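Local coordinates for protein glutaconate CoA-transferase subunit A (Acidaminococcus fermentans, PDB 1POI) that catalyses the transfer of coenzyme A from acetyl-CoA to (R)-2-hydroxyglutarate and related acids such as glutaconate, in the degradation of glutamate through the hydroxyglutarate pathway, at residues A[99-104]-A[122-127]; A[106-111]-A[165-170]; A[47-52]-A[68-73]; A[131-136]-A[148-153]. All coordinates share one frame; numbering follows the deposited sequence.

How the interactions relate
From the N terminus, interaction 3 comes first: it pairs two neighbouring strands of the parallel sheet and closes the loop that carries helix 55-62. Interaction 1 opens next at 99-104, and interaction 2 opens at 106-111 on the same helix, 102-114. Interaction 1 closes at 122-127 and interaction 2 only at 165-170, so the two cross, and interaction 4 is nested within the loop of interaction 2. Tyr100 joins three of them, its backbone N bonding to Asn71 O and its OH to Lys150 O. Together the contacts tie the parallel sheet, through helix 102-114, to the small antiparallel sheet and the short helices beside it.

Interaction 1: residues A[99-104]-A[122-127]; sequences DYSQDV and TLMQGS
Met124 lies across the first residues of helix 102-114, where an N-cap and a Met-aromatic contact meet. From CB, which points at the helix start, the chain leaves with CG anti to the carbonyl carbon (chi1 -61°). This brings Met124 CG to 3.8 Å from Val104 CG2 and 3.9 Å from Ser101 CB. SD follows and presses on Val104, with 3.4 Å between Met124 SD and Val104 CG2; the methionine crosses the valine at about a right angle. Met124 SD also sits at the edge of the Tyr100 ring, 84° off its normal, 3.9 Å from Tyr100 CD1. A bend at the last torsion keeps the methyl at this edge too, with Met124 CE 4.0 Å from Tyr100 CD1. An alanine at Met124 would remove CG, sulfur and methyl together and would probably leave a gap between Val104 and the Tyr100 ring edge. No hydrogen bond spans the contact, and its touching residues are all buried. Leu123 continues the apolar surface past the methionine, its CD1 4.0 Å from Asp103 CB. Met124 also opens a type II beta turn ending at Ser127, with Gly126 at the positive-phi corner. The far end of Tyr100 is held elsewhere, by a bond from its OH to Lys150 O. At the start of the helix the cap is a nearly straight bond: Val104 N donates to Ser101 OG at 3.2 Å, with 172° at the hydrogen.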
loop_
_atom_site.group_PDB
_atom_site.type_symbol
_atom_site.label_atom_id
_atom_site.label_comp_id
_atom_site.label_asym_id
_atom_site.label_seq_id
_atom_site.Cartn_x
_atom_site.Cartn_y
_atom_site.Cartn_z
ATOM N N ASP A 99 -24.959 32.865 16.870
ATOM C CA ASP A 99 -24.274 32.815 15.593
ATOM C C ASP A 99 -22.851 33.295 15.733
ATOM O O ASP A 99 -22.612 34.413 16.196
ATOM C CB ASP A 99 -24.914 33.774 14.590
ATOM C CG ASP A 99 -25.982 33.135 13.759
ATOM O OD1 ASP A 99 -25.796 31.979 13.289
ATOM O OD2 ASP A 99 -27.008 33.821 13.573
ATOM N N TYR A 100 -21.920 32.462 15.298
ATOM C CA TYR A 100 -20.498 32.805 15.250
ATOM C C TYR A 100 -20.122 32.469 13.799
ATOM O O TYR A 100 -20.825 31.707 13.123
ATOM C CB TYR A 100 -19.638 31.919 16.182
ATOM C CG TYR A 100 -19.667 32.260 17.665
ATOM C CD1 TYR A 100 -19.105 33.445 18.151
ATOM C CD2 TYR A 100 -20.243 31.391 18.583
ATOM C CE1 TYR A 100 -19.119 33.749 19.514
ATOM C CE2 TYR A 100 -20.261 31.692 19.942
ATOM C CZ TYR A 100 -19.702 32.867 20.398
ATOM O OH TYR A 100 -19.748 33.146 21.741
ATOM N N SER A 101 -19.035 33.053 13.318
ATOM C CA SER A 101 -18.530 32.771 11.985
ATOM C C SER A 101 -18.014 31.333 12.101
ATOM O O SER A 101 -17.595 30.920 13.179
ATOM C CB SER A 101 -17.351 33.689 11.687
ATOM O OG SER A 101 -16.145 33.081 12.118
ATOM N N GLN A 102 -18.002 30.586 11.002
ATOM C CA GLN A 102 -17.534 29.201 11.015
ATOM C C GLN A 102 -16.065 29.063 11.411
ATOM O O GLN A 102 -15.661 28.102 12.077
ATOM C CB GLN A 102 -17.753 28.588 9.644
ATOM C CG GLN A 102 -17.422 27.128 9.544
ATOM C CD GLN A 102 -17.866 26.565 8.217
ATOM O OE1 GLN A 102 -19.056 26.422 7.960
ATOM N NE2 GLN A 102 -16.905 26.233 7.365
ATOM N N ASP A 103 -15.271 30.041 11.006
ATOM C CA ASP A 103 -13.842 30.052 11.293
ATOM C C ASP A 103 -13.645 29.991 12.796
ATOM O O ASP A 103 -12.947 29.106 13.313
ATOM C CB ASP A 103 -13.244 31.327 10.708
ATOM C CG ASP A 103 -13.728 31.581 9.293
ATOM O OD1 ASP A 103 -13.778 30.599 8.512
ATOM O OD2 ASP A 103 -14.092 32.732 8.972
ATOM N N VAL A 104 -14.366 30.863 13.497
ATOM C CA VAL A 104 -14.302 30.928 14.950
ATOM C C VAL A 104 -14.734 29.609 15.584
ATOM O O VAL A 104 -14.091 29.150 16.515
ATOM C CB VAL A 104 -15.129 32.102 15.487
ATOM C CG1 VAL A 104 -15.268 32.039 16.997
ATOM C CG2 VAL A 104 -14.478 33.386 15.097
ATOM N N THR A 122 -8.717 37.992 15.360
ATOM C CA THR A 122 -8.943 39.283 14.735
ATOM C C THR A 122 -10.085 39.109 13.691
ATOM O O THR A 122 -10.056 39.704 12.610
ATOM C CB THR A 122 -7.653 39.765 14.077
ATOM O OG1 THR A 122 -6.741 38.658 13.957
ATOM C CG2 THR A 122 -7.021 40.861 14.901
ATOM N N LEU A 123 -11.113 38.336 14.054
ATOM C CA LEU A 123 -12.229 38.040 13.154
ATOM C C LEU A 123 -13.556 38.391 13.791
ATOM O O LEU A 123 -13.660 38.445 15.006
ATOM C CB LEU A 123 -12.236 36.537 12.800
ATOM C CG LEU A 123 -11.076 35.928 11.998
ATOM C CD1 LEU A 123 -11.131 34.427 12.035
ATOM C CD2 LEU A 123 -11.103 36.441 10.570
ATOM N N MET A 124 -14.573 38.570 12.951
ATOM C CA MET A 124 -15.939 38.894 13.370
ATOM C C MET A 124 -16.208 40.355 13.696
ATOM O O MET A 124 -17.369 40.755 13.780
ATOM C CB MET A 124 -16.398 38.008 14.526
ATOM C CG MET A 124 -16.422 36.533 14.204
ATOM S SD MET A 124 -17.065 35.490 15.545
ATOM C CE MET A 124 -17.219 36.676 16.817
ATOM N N GLN A 125 -15.160 41.164 13.812
ATOM C CA GLN A 125 -15.333 42.582 14.132
ATOM C C GLN A 125 -15.924 43.371 12.976
ATOM O O GLN A 125 -15.800 42.971 11.816
ATOM C CB GLN A 125 -14.002 43.226 14.563
ATOM C CG GLN A 125 -12.961 43.415 13.470
ATOM C CD GLN A 125 -12.106 42.178 13.228
ATOM O OE1 GLN A 125 -12.403 41.094 13.725
ATOM N NE2 GLN A 125 -11.030 42.342 12.469
ATOM N N GLY A 126 -16.601 44.470 13.294
ATOM C CA GLY A 126 -17.172 45.310 12.260
ATOM C C GLY A 126 -18.249 44.599 11.478
ATOM O O GLY A 126 -18.730 45.111 10.446
ATOM N N SER A 127 -18.626 43.416 11.968
ATOM C CA SER A 127 -19.658 42.623 11.346
ATOM C C SER A 127 -20.771 42.556 12.363
ATOM O O SER A 127 -20.571 42.824 13.544
ATOM C CB SER A 127 -19.151 41.213 11.009
ATOM O OG SER A 127 -19.402 40.260 12.039
#

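Interaction 2: residues A[106-111]-A[165-170]; sequences YMMWHA and VAVPVP
Met108 takes most of the apolar contact between helix 102-114 and segment 165-170. Its CG stands anti to the carbonyl carbon (chi1 -68°), which carries the side chain to Val167, crossing it at about a right angle. The touching branch of the valine is CG1, 3.5 Å from Met108 SD and 3.6 Å from Met108 CG. Nearer the backbone, the Pro170 ring turns its CD to Met108 CB at 3.8 Å, and one helical turn on Ala111 CB meets Val169 CG2 at 3.9 Å. Trp109 adds a marginal touch, its CD1 lying obliquely against Pro170 CG.

A second set of contacts uses backbone oxygens without hydrogen bonding across the segments. Pro170 CD comes to 3.4 Å from Met108 O, and Met108 CE lies 3.8 Å from Pro168 O. Replacing Met108 with a serine would take away the sulfur and methyl and is likely to leave Val167 CG1 facing a gap beside the helix.

Beyond the pair, Leu49 of the parallel sheet also packs on Met108 and Trp109, and Leu119 of strand 118-121 on Met108. Helix 102-114 is thus wedged between two sheets, the helix-on-sheet packing of an alpha/beta fold, here the CoA-transferase domain with its small antiparallel sheet.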
loop_
_atom_site.group_PDB
_atom_site.type_symbol
_atom_site.label_atom_id
_atom_site.label_comp_id
_atom_site.label_asym_id
_atom_site.label_seq_id
_atom_site.Cartn_x
_atom_site.Cartn_y
_atom_site.Cartn_z
ATOM N N TYR A 106 -14.561 26.453 14.339
ATOM C CA TYR A 106 -13.532 25.428 14.190
ATOM C C TYR A 106 -12.328 25.802 15.054
ATOM O O TYR A 106 -11.667 24.931 15.602
ATOM C CB TYR A 106 -13.198 25.184 12.705
ATOM C CG TYR A 106 -14.169 24.210 12.079
ATOM C CD1 TYR A 106 -13.984 22.846 12.230
ATOM C CD2 TYR A 106 -15.351 24.652 11.475
ATOM C CE1 TYR A 106 -14.953 21.943 11.820
ATOM C CE2 TYR A 106 -16.334 23.762 11.052
ATOM C CZ TYR A 106 -16.135 22.407 11.235
ATOM O OH TYR A 106 -17.124 21.500 10.896
ATOM N N MET A 107 -12.080 27.097 15.224
ATOM C CA MET A 107 -11.000 27.536 16.105
ATOM C C MET A 107 -11.355 27.144 17.556
ATOM O O MET A 107 -10.614 26.396 18.200
ATOM C CB MET A 107 -10.772 29.056 16.022
ATOM C CG MET A 107 -10.295 29.548 14.670
ATOM S SD MET A 107 -8.514 29.581 14.337
ATOM C CE MET A 107 -7.899 28.173 15.247
ATOM N N MET A 108 -12.503 27.612 18.042
ATOM C CA MET A 108 -12.969 27.316 19.394
ATOM C C MET A 108 -12.724 25.873 19.790
ATOM O O MET A 108 -12.185 25.592 20.853
ATOM C CB MET A 108 -14.450 27.666 19.538
ATOM C CG MET A 108 -14.705 29.172 19.462
ATOM S SD MET A 108 -16.432 29.644 19.492
ATOM C CE MET A 108 -17.055 28.620 20.734
ATOM N N TRP A 109 -13.100 24.956 18.921
ATOM C CA TRP A 109 -12.896 23.551 19.190
ATOM C C TRP A 109 -11.397 23.287 19.205
ATOM O O TRP A 109 -10.896 22.549 20.050
ATOM C CB TRP A 109 -13.552 22.700 18.101
ATOM C CG TRP A 109 -14.985 22.322 18.327
ATOM C CD1 TRP A 109 -15.560 21.992 19.514
ATOM C CD2 TRP A 109 -15.986 22.083 17.317
ATOM N NE1 TRP A 109 -16.844 21.542 19.310
ATOM C CE2 TRP A 109 -17.130 21.588 17.970
ATOM C CE3 TRP A 109 -16.018 22.230 15.925
ATOM C CZ2 TRP A 109 -18.300 21.237 17.279
ATOM C CZ3 TRP A 109 -17.185 21.878 15.240
ATOM C CH2 TRP A 109 -18.303 21.389 15.919
ATOM N N HIS A 110 -10.659 23.896 18.282
ATOM C CA HIS A 110 -9.226 23.651 18.245
ATOM C C HIS A 110 -8.528 24.140 19.522
ATOM O O HIS A 110 -7.787 23.374 20.160
ATOM C CB HIS A 110 -8.586 24.214 16.968
ATOM C CG HIS A 110 -7.189 23.728 16.736
ATOM N ND1 HIS A 110 -6.150 24.575 16.418
ATOM C CD2 HIS A 110 -6.645 22.493 16.842
ATOM C CE1 HIS A 110 -5.028 23.887 16.338
ATOM N NE2 HIS A 110 -5.299 22.618 16.591
ATOM N N ALA A 111 -8.783 25.387 19.904
ATOM C CA ALA A 111 -8.235 25.959 21.127
ATOM C C ALA A 111 -8.582 25.080 22.327
ATOM O O ALA A 111 -7.804 24.984 23.273
ATOM C CB ALA A 111 -8.774 27.315 21.343
ATOM N N VAL A 165 -10.904 40.222 19.400
ATOM C CA VAL A 165 -12.129 39.659 19.930
ATOM C C VAL A 165 -11.727 38.416 20.690
ATOM O O VAL A 165 -11.040 37.548 20.135
ATOM C CB VAL A 165 -13.096 39.283 18.775
ATOM C CG1 VAL A 165 -14.317 38.525 19.295
ATOM C CG2 VAL A 165 -13.538 40.538 18.046
ATOM N N ALA A 166 -12.065 38.367 21.979
ATOM C CA ALA A 166 -11.728 37.203 22.789
ATOM C C ALA A 166 -12.973 36.354 22.829
ATOM O O ALA A 166 -14.079 36.883 22.997
ATOM C CB ALA A 166 -11.305 37.615 24.177
ATOM N N VAL A 167 -12.801 35.045 22.695
ATOM C CA VAL A 167 -13.919 34.117 22.652
ATOM C C VAL A 167 -13.738 32.989 23.665
ATOM O O VAL A 167 -12.661 32.423 23.792
ATOM C CB VAL A 167 -14.055 33.550 21.198
ATOM C CG1 VAL A 167 -14.849 32.299 21.173
ATOM C CG2 VAL A 167 -14.727 34.554 20.312
ATOM N N PRO A 168 -14.807 32.633 24.388
ATOM C CA PRO A 168 -14.702 31.559 25.380
ATOM C C PRO A 168 -14.448 30.211 24.734
ATOM O O PRO A 168 -15.124 29.858 23.771
ATOM C CB PRO A 168 -16.092 31.557 26.029
ATOM C CG PRO A 168 -16.614 32.936 25.766
ATOM C CD PRO A 168 -16.177 33.172 24.358
ATOM N N VAL A 169 -13.504 29.457 25.282
ATOM C CA VAL A 169 -13.190 28.111 24.796
ATOM C C VAL A 169 -14.290 27.195 25.362
ATOM O O VAL A 169 -14.540 27.184 26.565
ATOM C CB VAL A 169 -11.797 27.682 25.290
ATOM C CG1 VAL A 169 -11.600 26.217 25.130
ATOM C CG2 VAL A 169 -10.749 28.400 24.507
ATOM N N PRO A 170 -14.976 26.442 24.504
ATOM C CA PRO A 170 -16.051 25.552 24.939
ATOM C C PRO A 170 -15.606 24.299 25.698
ATOM O O PRO A 170 -14.526 23.779 25.458
ATOM C CB PRO A 170 -16.731 25.201 23.622
ATOM C CG PRO A 170 -15.571 25.076 22.695
ATOM C CD PRO A 170 -14.718 26.284 23.062
#

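Interaction 3: residues A[47-52]-A[68-73]; sequences TGLGGA and AYINCY
Leu49 and Ile70 form the tight part of this contact, their CA atoms only 4.4 Å apart on neighbouring parallel strands. Two backbone bonds bracket the pair: Ile70 N donates to Gly48 O at 2.9 Å, and Gly50 N donates to Ile70 O at 2.8 Å, both close to straight. On the face that Leu49 and Ile70 share, Leu49 CD2 rests 3.6 Å from Ile70 CG1. The isoleucine's first torsion (chi1 -44°) sets Ile70 CG1 anti to the carbonyl carbon, which also brings it to 3.3 Å from Gly48 O. On the other face Tyr69 swings its ring back across the strands, and Tyr69 CE1 reaches Gly50 CA at 3.8 Å; a CB on Gly50 would collide with Tyr69 OH, which bonds to Thr74.

Helix 55-62 lies between the two strands in sequence, a beta-alpha-beta crossover within the seven-stranded parallel sheet of the domain.

Pairing is looser at both ends. At the start it amounts to a CA-H...O contact, with Thr47 CA 3.2 Å from Ala68 O. Thr47 OG1 lies near the Ala68 methyl. Past Gly50 the chains spread to a CA separation of 6.1 Å between Gly51 and Cys72. The partly exposed Tyr73 meets Ala52 CA only obliquely, and its OH bonds to Ser77. Ala52 N turns instead to Tyr106 OH of helix 102-114.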
loop_
_atom_site.group_PDB
_atom_site.type_symbol
_atom_site.label_atom_id
_atom_site.label_comp_id
_atom_site.label_asym_id
_atom_site.label_seq_id
_atom_site.Cartn_x
_atom_site.Cartn_y
_atom_site.Cartn_z
ATOM N N THR A 47 -26.756 21.021 24.379
ATOM C CA THR A 47 -26.234 22.286 23.866
ATOM C C THR A 47 -25.046 21.804 23.030
ATOM O O THR A 47 -24.585 20.653 23.187
ATOM C CB THR A 47 -25.777 23.277 25.032
ATOM O OG1 THR A 47 -26.914 23.918 25.615
ATOM C CG2 THR A 47 -24.891 24.380 24.534
ATOM N N GLY A 48 -24.585 22.642 22.111
ATOM C CA GLY A 48 -23.436 22.273 21.323
ATOM C C GLY A 48 -23.136 23.267 20.240
ATOM O O GLY A 48 -23.917 24.195 19.977
ATOM N N LEU A 49 -21.950 23.131 19.660
ATOM C CA LEU A 49 -21.579 23.985 18.541
ATOM C C LEU A 49 -21.918 23.127 17.320
ATOM O O LEU A 49 -21.631 21.917 17.280
ATOM C CB LEU A 49 -20.087 24.316 18.526
ATOM C CG LEU A 49 -19.204 24.628 19.740
ATOM C CD1 LEU A 49 -18.083 25.490 19.237
ATOM C CD2 LEU A 49 -19.935 25.342 20.843
ATOM N N GLY A 50 -22.574 23.731 16.341
ATOM C CA GLY A 50 -22.929 22.987 15.152
ATOM C C GLY A 50 -21.764 22.653 14.238
ATOM O O GLY A 50 -21.581 21.493 13.870
ATOM N N GLY A 51 -20.922 23.642 13.958
ATOM C CA GLY A 51 -19.817 23.440 13.040
ATOM C C GLY A 51 -20.492 23.475 11.688
ATOM O O GLY A 51 -21.484 24.191 11.534
ATOM N N ALA A 52 -19.974 22.743 10.709
ATOM C CA ALA A 52 -20.617 22.682 9.392
ATOM C C ALA A 52 -21.662 21.586 9.569
ATOM O O ALA A 52 -21.414 20.405 9.294
ATOM C CB ALA A 52 -19.627 22.309 8.334
ATOM N N ALA A 68 -29.805 25.084 23.641
ATOM C CA ALA A 68 -29.106 26.210 23.036
ATOM C C ALA A 68 -28.242 25.605 21.937
ATOM O O ALA A 68 -27.653 24.522 22.117
ATOM C CB ALA A 68 -28.240 26.903 24.062
ATOM N N TYR A 69 -28.163 26.298 20.811
ATOM C CA TYR A 69 -27.408 25.823 19.661
ATOM C C TYR A 69 -26.466 26.932 19.207
ATOM O O TYR A 69 -26.908 28.076 19.000
ATOM C CB TYR A 69 -28.416 25.476 18.564
ATOM C CG TYR A 69 -27.851 25.046 17.242
ATOM C CD1 TYR A 69 -27.081 23.878 17.118
ATOM C CD2 TYR A 69 -28.115 25.794 16.093
ATOM C CE1 TYR A 69 -26.594 23.472 15.872
ATOM C CE2 TYR A 69 -27.640 25.402 14.858
ATOM C CZ TYR A 69 -26.883 24.247 14.745
ATOM O OH TYR A 69 -26.443 23.878 13.497
ATOM N N ILE A 70 -25.167 26.614 19.130
ATOM C CA ILE A 70 -24.144 27.588 18.726
ATOM C C ILE A 70 -23.962 27.354 17.224
ATOM O O ILE A 70 -23.461 26.315 16.791
ATOM C CB ILE A 70 -22.788 27.418 19.542
ATOM C CG1 ILE A 70 -23.053 27.214 21.052
ATOM C CG2 ILE A 70 -21.903 28.658 19.373
ATOM C CD1 ILE A 70 -23.907 28.282 21.713
ATOM N N ASN A 71 -24.281 28.369 16.445
ATOM C CA ASN A 71 -24.304 28.227 15.005
ATOM C C ASN A 71 -23.402 29.047 14.087
ATOM O O ASN A 71 -23.171 30.261 14.299
ATOM C CB ASN A 71 -25.756 28.445 14.567
ATOM C CG ASN A 71 -25.993 28.076 13.140
ATOM O OD1 ASN A 71 -26.061 26.887 12.807
ATOM N ND2 ASN A 71 -26.101 29.083 12.274
ATOM N N CYS A 72 -22.980 28.380 13.006
ATOM C CA CYS A 72 -22.154 28.997 11.961
ATOM C C CYS A 72 -22.738 28.707 10.573
ATOM O O CYS A 72 -22.771 29.601 9.728
ATOM C CB CYS A 72 -20.687 28.563 12.039
ATOM S SG CYS A 72 -20.335 26.811 11.769
ATOM N N TYR A 73 -23.298 27.506 10.395
ATOM C CA TYR A 73 -23.879 27.071 9.130
ATOM C C TYR A 73 -24.661 25.763 9.314
ATOM O O TYR A 73 -24.142 24.807 9.922
ATOM C CB TYR A 73 -22.735 26.869 8.112
ATOM C CG TYR A 73 -23.123 26.233 6.797
ATOM C CD1 TYR A 73 -23.146 24.843 6.652
ATOM C CD2 TYR A 73 -23.512 27.018 5.715
ATOM C CE1 TYR A 73 -23.557 24.239 5.466
ATOM C CE2 TYR A 73 -23.925 26.435 4.522
ATOM C CZ TYR A 73 -23.948 25.043 4.405
ATOM O OH TYR A 73 -24.398 24.471 3.231
#

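Interaction 4: residues A[131-136]-A[148-153]; sequences DEWGIS and DDKFKY
Trp133 lays one face of its indole on Lys150. Lys150 CB stands over the six-membered ring, 3.7 Å from its centroid and 11° off the normal, a CH-pi contact, and Lys150 N lies over the same face, 3.3 Å from Trp133 CH2. At the ring edge, near its plane, Asp149 OD1 approaches Trp133 CH2 at 3.5 Å, the carboxylate turned 79° from the indole. Phe151 comes in obliquely at the pyrrole side, with CE1 3.6 Å from Trp133 NE1.

Lysine and tryptophan run past each other in opposite directions. With CG trans to the backbone N (chi1 178°) and every later torsion extended, Lys150 passes along one face of the indole and delivers NZ to Glu132 O, a 3.0 Å hydrogen bond in the carbonyl plane. The ammonium is also bound directly by a salt bridge to Glu98 and a hydrogen bond to Asp99 O, so its charge is probably compensated. Glu98 also receives Gly134 N and Ile135 N, fixing the loop that carries Trp133.

The contact joins the loop between helices 128-131 and 137-141 to the lead-in of strand 152-156, beside strand 96-99 of the parallel sheet; Arg140 of helix 137-141 packs on both Trp133 and Lys150.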
loop_
_atom_site.group_PDB
_atom_site.type_symbol
_atom_site.label_atom_id
_atom_site.label_comp_id
_atom_site.label_asym_id
_atom_site.label_seq_id
_atom_site.Cartn_x
_atom_site.Cartn_y
_atom_site.Cartn_z
ATOM N N ASP A 131 -21.957 42.923 16.508
ATOM C CA ASP A 131 -22.989 43.890 16.811
ATOM C C ASP A 131 -24.297 43.260 17.272
ATOM O O ASP A 131 -25.195 43.993 17.664
ATOM C CB ASP A 131 -23.274 44.777 15.596
ATOM C CG ASP A 131 -22.112 45.671 15.235
ATOM O OD1 ASP A 131 -20.943 45.261 15.442
ATOM O OD2 ASP A 131 -22.374 46.790 14.738
ATOM N N GLU A 132 -24.433 41.938 17.189
ATOM C CA GLU A 132 -25.672 41.265 17.594
ATOM C C GLU A 132 -25.436 39.956 18.347
ATOM O O GLU A 132 -24.722 39.078 17.856
ATOM C CB GLU A 132 -26.543 40.918 16.371
ATOM C CG GLU A 132 -27.067 42.074 15.530
ATOM C CD GLU A 132 -28.091 42.964 16.241
ATOM O OE1 GLU A 132 -29.104 42.456 16.782
ATOM O OE2 GLU A 132 -27.898 44.198 16.227
ATOM N N TRP A 133 -26.050 39.810 19.525
ATOM C CA TRP A 133 -25.945 38.562 20.289
ATOM C C TRP A 133 -27.222 37.775 20.042
ATOM O O TRP A 133 -28.327 38.319 20.089
ATOM C CB TRP A 133 -25.827 38.809 21.785
ATOM C CG TRP A 133 -24.532 39.373 22.225
ATOM C CD1 TRP A 133 -23.750 40.263 21.554
ATOM C CD2 TRP A 133 -23.892 39.142 23.487
ATOM N NE1 TRP A 133 -22.663 40.608 22.325
ATOM C CE2 TRP A 133 -22.731 39.934 23.518
ATOM C CE3 TRP A 133 -24.198 38.342 24.598
ATOM C CZ2 TRP A 133 -21.872 39.956 24.617
ATOM C CZ3 TRP A 133 -23.346 38.365 25.690
ATOM C CH2 TRP A 133 -22.200 39.163 25.690
ATOM N N GLY A 134 -27.065 36.495 19.769
ATOM C CA GLY A 134 -28.220 35.650 19.524
ATOM C C GLY A 134 -28.847 35.357 20.866
ATOM O O GLY A 134 -30.048 35.493 21.047
ATOM N N ILE A 135 -28.006 34.919 21.797
ATOM C CA ILE A 135 -28.414 34.625 23.164
ATOM C C ILE A 135 -27.909 35.815 23.963
ATOM O O ILE A 135 -26.715 36.089 23.991
ATOM C CB ILE A 135 -27.744 33.348 23.675
ATOM C CG1 ILE A 135 -27.743 32.304 22.551
ATOM C CG2 ILE A 135 -28.480 32.855 24.924
ATOM C CD1 ILE A 135 -27.126 30.970 22.900
ATOM N N SER A 136 -28.831 36.602 24.489
ATOM C CA SER A 136 -28.475 37.778 25.265
ATOM C C SER A 136 -27.743 37.436 26.580
ATOM O O SER A 136 -27.821 36.308 27.097
ATOM C CB SER A 136 -29.735 38.567 25.580
ATOM O OG SER A 136 -30.618 37.772 26.360
ATOM N N ASP A 148 -21.521 33.288 29.736
ATOM C CA ASP A 148 -22.302 34.464 30.089
ATOM C C ASP A 148 -22.051 35.522 29.062
ATOM O O ASP A 148 -22.854 36.417 28.905
ATOM C CB ASP A 148 -21.943 35.002 31.474
ATOM C CG ASP A 148 -22.487 34.140 32.610
ATOM O OD1 ASP A 148 -23.194 33.128 32.378
ATOM O OD2 ASP A 148 -22.188 34.488 33.762
ATOM N N ASP A 149 -20.911 35.433 28.385
ATOM C CA ASP A 149 -20.552 36.391 27.332
ATOM C C ASP A 149 -20.248 35.719 26.002
ATOM O O ASP A 149 -19.528 34.714 25.958
ATOM C CB ASP A 149 -19.340 37.216 27.735
ATOM C CG ASP A 149 -19.651 38.180 28.835
ATOM O OD1 ASP A 149 -20.201 39.271 28.556
ATOM O OD2 ASP A 149 -19.346 37.844 29.991
ATOM N N LYS A 150 -20.855 36.238 24.938
ATOM C CA LYS A 150 -20.613 35.721 23.605
ATOM C C LYS A 150 -19.120 35.990 23.288
ATOM O O LYS A 150 -18.379 35.081 22.906
ATOM C CB LYS A 150 -21.516 36.437 22.597
ATOM C CG LYS A 150 -21.295 36.000 21.163
ATOM C CD LYS A 150 -22.180 36.750 20.199
ATOM C CE LYS A 150 -21.965 36.199 18.803
ATOM N NZ LYS A 150 -23.048 36.552 17.881
ATOM N N PHE A 151 -18.677 37.224 23.512
ATOM C CA PHE A 151 -17.285 37.592 23.272
ATOM C C PHE A 151 -16.940 38.808 24.137
ATOM O O PHE A 151 -17.808 39.358 24.827
ATOM C CB PHE A 151 -17.073 37.931 21.779
ATOM C CG PHE A 151 -17.612 39.273 21.369
ATOM C CD1 PHE A 151 -18.953 39.434 21.071
ATOM C CD2 PHE A 151 -16.787 40.381 21.342
ATOM C CE1 PHE A 151 -19.474 40.696 20.755
ATOM C CE2 PHE A 151 -17.291 41.648 21.031
ATOM C CZ PHE A 151 -18.632 41.809 20.741
ATOM N N LYS A 152 -15.690 39.248 24.065
ATOM C CA LYS A 152 -15.233 40.420 24.814
ATOM C C LYS A 152 -14.110 41.075 24.020
ATOM O O LYS A 152 -13.194 40.390 23.570
ATOM C CB LYS A 152 -14.713 39.981 26.182
ATOM C CG LYS A 152 -15.504 40.503 27.355
ATOM C CD LYS A 152 -15.397 39.567 28.551
ATOM C CE LYS A 152 -15.798 40.257 29.852
ATOM N NZ LYS A 152 -17.167 40.870 29.804
ATOM N N TYR A 153 -14.237 42.364 23.740
ATOM C CA TYR A 153 -13.189 43.080 23.009
ATOM C C TYR A 153 -12.065 43.366 23.984
ATOM O O TYR A 153 -12.292 43.929 25.054
ATOM C CB TYR A 153 -13.698 44.416 22.464
ATOM C CG TYR A 153 -14.500 44.319 21.198
ATOM C CD1 TYR A 153 -14.019 43.606 20.102
ATOM C CD2 TYR A 153 -15.726 44.961 21.084
ATOM C CE1 TYR A 153 -14.745 43.541 18.923
ATOM C CE2 TYR A 153 -16.459 44.901 19.911
ATOM C CZ TYR A 153 -15.961 44.188 18.831
ATOM O OH TYR A 153 -16.680 44.128 17.661
#